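Outer membrane protein Omp121 (Bacteroides thetaiotaomicron, PDB 5FQ8) probably imports nutrients across the bacterial outer membrane as a calcium-binding TonB-dependent receptor, a beta-barrel closed by an N-terminal plug. Local coordinates at residues B[519-531]-B[540-552]. Sequence-based numbering, arbitrary orientation.
Sequences ELRRLMGVFGQFE and LTVTARNDWSSTL
Reciprocal backbone bonds join Met-524 to Trp-548, Val-526 to Asn-546, Gly-528 to Ala-544 and Phe-530 to Val-542, the hydrogen-bonded pairs of an antiparallel hairpin, so each of these residues has both its N-H and its carbonyl satisfied across the strands. The ladder runs one step past the end of strand 538-549: Ser-550 N donates to Arg-522 O at 2.8 Å, while Arg-522 N returns a nearly straight bond (169°) to Ser-550 OG, a hydroxyl standing in for a carbonyl. Ser-550 OG in turn donates to a water that bridges to Leu-520 O.

On the face carrying Phe-527 and Asp-547, Arg-545 holds an extended chain with CG trans to N (chi1 176°), which carries its guanidinium along the strand to Asp-547. Arg-545 NE meets the syn lone pair of Asp-547 OD1 in the guanidinium plane at 2.6 Å, and that oxygen lies 3.4 Å from Gly-525 CA, where a side chain would collide with it. Asp-547 OD2 is taken by Tyr-561 and Arg-545 NH2 by Asn-481, so the buried pair is tied to both flanking strands. A methionine replacing Arg-545 would probably leave the Asp-547 carboxylate without its countercharge. On the other face, the edge of the Trp-548 ring reaches Val-526, with Trp-548 CZ3 3.9 Å from Val-526 CG1.

Both strands belong to the transmembrane barrel of the TonB-dependent receptor: strand 472-495 pairs with the edge of 513-534 that faces away from 538-549, and strand 558-569 continues the wall beyond 538-549.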
loop_
_atom_site.group_PDB
_atom_site.type_symbol
_atom_site.label_atom_id
_atom_site.label_comp_id
_atom_site.label_asym_id
_atom_site.label_seq_id
_atom_site.Cartn_x
_atom_site.Cartn_y
_atom_site.Cartn_z
ATOM N N GLU B 519 0.984 14.254 -13.313
ATOM C CA GLU B 519 0.971 14.860 -14.641
ATOM C C GLU B 519 1.207 16.358 -14.547
ATOM O O GLU B 519 0.842 16.995 -13.563
ATOM C CB GLU B 519 -0.347 14.654 -15.368
ATOM C CG GLU B 519 -0.926 13.294 -15.298
ATOM C CD GLU B 519 -2.267 13.257 -15.929
ATOM O OE1 GLU B 519 -2.846 14.341 -16.068
ATOM O OE2 GLU B 519 -2.740 12.170 -16.304
ATOM N N LEU B 520 1.775 16.926 -15.606
ATOM C CA LEU B 520 2.041 18.357 -15.659
ATOM C C LEU B 520 1.962 18.829 -17.098
ATOM O O LEU B 520 2.516 18.193 -17.991
ATOM C CB LEU B 520 3.407 18.673 -15.077
ATOM C CG LEU B 520 3.843 20.124 -15.030
ATOM C CD1 LEU B 520 2.992 20.846 -14.046
ATOM C CD2 LEU B 520 5.284 20.213 -14.615
ATOM N N ARG B 521 1.279 19.938 -17.319
ATOM C CA ARG B 521 1.096 20.468 -18.660
ATOM C C ARG B 521 1.121 21.978 -18.599
ATOM O O ARG B 521 0.653 22.577 -17.635
ATOM C CB ARG B 521 -0.217 20.010 -19.269
ATOM C CG ARG B 521 -1.416 20.411 -18.462
ATOM C CD ARG B 521 -2.692 19.808 -18.993
ATOM N NE ARG B 521 -2.925 20.173 -20.376
ATOM C CZ ARG B 521 -3.776 19.539 -21.162
ATOM N NH1 ARG B 521 -4.464 18.519 -20.682
ATOM N NH2 ARG B 521 -3.931 19.922 -22.419
ATOM N N ARG B 522 1.670 22.585 -19.632
ATOM C CA ARG B 522 1.803 24.029 -19.678
ATOM C C ARG B 522 1.317 24.552 -21.017
ATOM O O ARG B 522 1.356 23.854 -22.031
ATOM C CB ARG B 522 3.238 24.463 -19.431
ATOM C CG ARG B 522 3.680 24.268 -18.005
ATOM C CD ARG B 522 5.065 24.824 -17.747
ATOM N NE ARG B 522 5.405 24.685 -16.339
ATOM C CZ ARG B 522 6.451 24.016 -15.874
ATOM N NH1 ARG B 522 7.292 23.435 -16.708
ATOM N NH2 ARG B 522 6.655 23.949 -14.571
ATOM N N LEU B 523 0.846 25.790 -21.000
ATOM C CA LEU B 523 0.349 26.439 -22.197
ATOM C C LEU B 523 0.626 27.922 -22.091
ATOM O O LEU B 523 0.511 28.507 -21.015
ATOM C CB LEU B 523 -1.146 26.198 -22.373
ATOM C CG LEU B 523 -1.822 26.872 -23.563
ATOM C CD1 LEU B 523 -1.732 26.004 -24.783
ATOM C CD2 LEU B 523 -3.248 27.141 -23.235
ATOM N N MET B 524 1.004 28.522 -23.196
ATOM C CA MET B 524 1.096 29.966 -23.275
ATOM C C MET B 524 0.409 30.424 -24.548
ATOM O O MET B 524 0.419 29.720 -25.561
ATOM C CB MET B 524 2.535 30.435 -23.258
ATOM C CG MET B 524 3.217 30.233 -21.939
ATOM S SD MET B 524 4.907 30.799 -22.002
ATOM C CE MET B 524 5.627 29.554 -23.029
ATOM N N GLY B 525 -0.197 31.601 -24.491
ATOM C CA GLY B 525 -0.816 32.159 -25.676
ATOM C C GLY B 525 -0.800 33.670 -25.681
ATOM O O GLY B 525 -0.627 34.318 -24.643
ATOM N N VAL B 526 -0.984 34.226 -26.870
ATOM C CA VAL B 526 -1.203 35.653 -27.044
ATOM C C VAL B 526 -2.484 35.828 -27.842
ATOM O O VAL B 526 -2.759 35.041 -28.750
ATOM C CB VAL B 526 -0.004 36.322 -27.741
ATOM C CG1 VAL B 526 0.400 35.535 -28.956
ATOM C CG2 VAL B 526 -0.341 37.749 -28.108
ATOM N N PHE B 527 -3.287 36.829 -27.486
ATOM C CA PHE B 527 -4.593 36.973 -28.113
ATOM C C PHE B 527 -4.957 38.438 -28.290
ATOM O O PHE B 527 -4.447 39.320 -27.600
ATOM C CB PHE B 527 -5.690 36.259 -27.318
ATOM C CG PHE B 527 -5.813 36.730 -25.905
ATOM C CD1 PHE B 527 -5.046 36.167 -24.902
ATOM C CD2 PHE B 527 -6.701 37.722 -25.575
ATOM C CE1 PHE B 527 -5.157 36.583 -23.599
ATOM C CE2 PHE B 527 -6.814 38.141 -24.273
ATOM C CZ PHE B 527 -6.035 37.566 -23.281
ATOM N N GLY B 528 -5.861 38.673 -29.230
ATOM C CA GLY B 528 -6.397 40.001 -29.471
ATOM C C GLY B 528 -7.863 39.929 -29.846
ATOM O O GLY B 528 -8.325 38.961 -30.456
ATOM N N GLN B 529 -8.599 40.978 -29.479
ATOM C CA GLN B 529 -10.049 41.012 -29.666
ATOM C C GLN B 529 -10.468 42.428 -30.031
ATOM O O GLN B 529 -10.434 43.322 -29.185
ATOM C CB GLN B 529 -10.760 40.533 -28.406
ATOM C CG GLN B 529 -12.242 40.478 -28.516
ATOM C CD GLN B 529 -12.849 39.666 -27.408
ATOM O OE1 GLN B 529 -12.234 38.731 -26.919
ATOM N NE2 GLN B 529 -14.052 40.028 -26.990
ATOM N N PHE B 530 -10.874 42.630 -31.277
ATOM C CA PHE B 530 -11.230 43.951 -31.785
ATOM C C PHE B 530 -12.741 44.119 -31.837
ATOM O O PHE B 530 -13.424 43.372 -32.540
ATOM C CB PHE B 530 -10.642 44.165 -33.174
ATOM C CG PHE B 530 -10.876 45.537 -33.722
ATOM C CD1 PHE B 530 -10.249 46.633 -33.163
ATOM C CD2 PHE B 530 -11.703 45.731 -34.814
ATOM C CE1 PHE B 530 -10.445 47.900 -33.674
ATOM C CE2 PHE B 530 -11.902 46.993 -35.333
ATOM C CZ PHE B 530 -11.272 48.082 -34.760
ATOM N N GLU B 531 -13.251 45.122 -31.130
ATOM C CA GLU B 531 -14.678 45.429 -31.081
ATOM C C GLU B 531 -14.951 46.711 -31.853
ATOM O O GLU B 531 -14.483 47.785 -31.458
ATOM C CB GLU B 531 -15.149 45.579 -29.634
ATOM C CG GLU B 531 -16.573 46.068 -29.479
ATOM C CD GLU B 531 -17.467 45.019 -28.867
ATOM O OE1 GLU B 531 -16.932 44.006 -28.373
ATOM O OE2 GLU B 531 -18.700 45.204 -28.887
ATOM N N LEU B 540 -19.492 44.721 -34.159
ATOM C CA LEU B 540 -18.618 43.783 -34.840
ATOM C C LEU B 540 -17.464 43.408 -33.925
ATOM O O LEU B 540 -16.990 44.226 -33.133
ATOM C CB LEU B 540 -18.084 44.374 -36.137
ATOM C CG LEU B 540 -17.255 43.467 -37.036
ATOM C CD1 LEU B 540 -18.159 42.563 -37.831
ATOM C CD2 LEU B 540 -16.395 44.300 -37.951
ATOM N N THR B 541 -17.011 42.164 -34.038
ATOM C CA THR B 541 -15.931 41.682 -33.191
ATOM C C THR B 541 -15.029 40.730 -33.957
ATOM O O THR B 541 -15.511 39.828 -34.643
ATOM C CB THR B 541 -16.498 40.989 -31.958
ATOM O OG1 THR B 541 -17.596 41.754 -31.459
ATOM C CG2 THR B 541 -15.447 40.890 -30.898
ATOM N N VAL B 542 -13.721 40.918 -33.824
ATOM C CA VAL B 542 -12.735 40.058 -34.469
ATOM C C VAL B 542 -11.778 39.534 -33.410
ATOM O O VAL B 542 -11.101 40.323 -32.741
ATOM C CB VAL B 542 -11.970 40.811 -35.565
ATOM C CG1 VAL B 542 -10.753 40.030 -35.979
ATOM C CG2 VAL B 542 -12.866 41.019 -36.736
ATOM N N THR B 543 -11.709 38.210 -33.264
ATOM C CA THR B 543 -10.872 37.571 -32.259
ATOM C C THR B 543 -9.769 36.759 -32.915
ATOM O O THR B 543 -9.962 36.160 -33.970
ATOM C CB THR B 543 -11.674 36.646 -31.364
ATOM O OG1 THR B 543 -12.343 35.680 -32.170
ATOM C CG2 THR B 543 -12.678 37.413 -30.562
ATOM N N ALA B 544 -8.614 36.720 -32.258
ATOM C CA ALA B 544 -7.465 35.964 -32.739
ATOM C C ALA B 544 -6.616 35.538 -31.555
ATOM O O ALA B 544 -6.379 36.331 -30.642
ATOM C CB ALA B 544 -6.617 36.783 -33.710
ATOM N N ARG B 545 -6.161 34.288 -31.575
ATOM C CA ARG B 545 -5.337 33.774 -30.496
ATOM C C ARG B 545 -4.386 32.727 -31.036
ATOM O O ARG B 545 -4.788 31.857 -31.807
ATOM C CB ARG B 545 -6.176 33.167 -29.374
ATOM C CG ARG B 545 -5.331 32.550 -28.289
ATOM C CD ARG B 545 -6.098 32.305 -27.009
ATOM N NE ARG B 545 -5.228 31.679 -26.025
ATOM C CZ ARG B 545 -5.472 31.633 -24.726
ATOM N NH1 ARG B 545 -6.565 32.175 -24.242
ATOM N NH2 ARG B 545 -4.613 31.048 -23.916
ATOM N N ASN B 546 -3.131 32.810 -30.625
ATOM C CA ASN B 546 -2.160 31.764 -30.902
ATOM C C ASN B 546 -1.679 31.182 -29.585
ATOM O O ASN B 546 -1.352 31.924 -28.658
ATOM C CB ASN B 546 -0.982 32.277 -31.721
ATOM C CG ASN B 546 -0.192 31.149 -32.355
ATOM O OD1 ASN B 546 -0.454 30.759 -33.496
ATOM N ND2 ASN B 546 0.760 30.599 -31.608
ATOM N N ASP B 547 -1.643 29.861 -29.510
ATOM C CA ASP B 547 -1.262 29.150 -28.308
ATOM C C ASP B 547 -0.036 28.302 -28.589
ATOM O O ASP B 547 0.239 27.930 -29.726
ATOM C CB ASP B 547 -2.391 28.255 -27.809
ATOM C CG ASP B 547 -3.518 29.027 -27.225
ATOM O OD1 ASP B 547 -3.293 30.191 -26.870
ATOM O OD2 ASP B 547 -4.625 28.471 -27.116
ATOM N N TRP B 548 0.712 28.014 -27.534
ATOM C CA TRP B 548 1.817 27.068 -27.581
ATOM C C TRP B 548 1.592 26.071 -26.463
ATOM O O TRP B 548 1.568 26.451 -25.292
ATOM C CB TRP B 548 3.158 27.767 -27.408
ATOM C CG TRP B 548 3.583 28.645 -28.524
ATOM C CD1 TRP B 548 4.439 28.330 -29.519
ATOM C CD2 TRP B 548 3.220 30.012 -28.729
ATOM N NE1 TRP B 548 4.627 29.401 -30.349
ATOM C CE2 TRP B 548 3.887 30.451 -29.882
ATOM C CE3 TRP B 548 2.386 30.905 -28.054
ATOM C CZ2 TRP B 548 3.745 31.738 -30.379
ATOM C CZ3 TRP B 548 2.248 32.181 -28.550
ATOM C CH2 TRP B 548 2.918 32.584 -29.702
ATOM N N SER B 549 1.406 24.813 -26.813
ATOM C CA SER B 549 0.997 23.812 -25.843
ATOM C C SER B 549 2.123 22.830 -25.565
ATOM O O SER B 549 2.865 22.436 -26.470
ATOM C CB SER B 549 -0.226 23.054 -26.324
ATOM O OG SER B 549 -0.683 22.191 -25.308
ATOM N N SER B 550 2.234 22.426 -24.307
ATOM C CA SER B 550 3.223 21.420 -23.972
ATOM C C SER B 550 2.806 20.021 -24.405
ATOM O O SER B 550 3.669 19.155 -24.541
ATOM C CB SER B 550 3.504 21.436 -22.478
ATOM O OG SER B 550 2.687 20.501 -21.823
ATOM N N THR B 551 1.524 19.771 -24.643
ATOM C CA THR B 551 1.091 18.418 -24.939
ATOM C C THR B 551 1.046 18.112 -26.421
ATOM O O THR B 551 0.569 17.041 -26.796
ATOM C CB THR B 551 -0.268 18.151 -24.318
ATOM O OG1 THR B 551 -1.208 19.102 -24.807
ATOM C CG2 THR B 551 -0.190 18.270 -22.834
ATOM N N LEU B 552 1.515 18.970 -27.229
ATOM C CA LEU B 552 1.641 18.649 -28.636
ATOM C C LEU B 552 3.103 18.407 -28.993
ATOM O O LEU B 552 3.995 18.859 -28.275
ATOM C CB LEU B 552 1.071 19.786 -29.489
ATOM C CG LEU B 552 -0.460 19.930 -29.477
ATOM C CD1 LEU B 552 -0.914 21.168 -30.204
ATOM C CD2 LEU B 552 -1.121 18.710 -30.081
HETATM O O HOH W 1 2.509 17.824 -21.051
#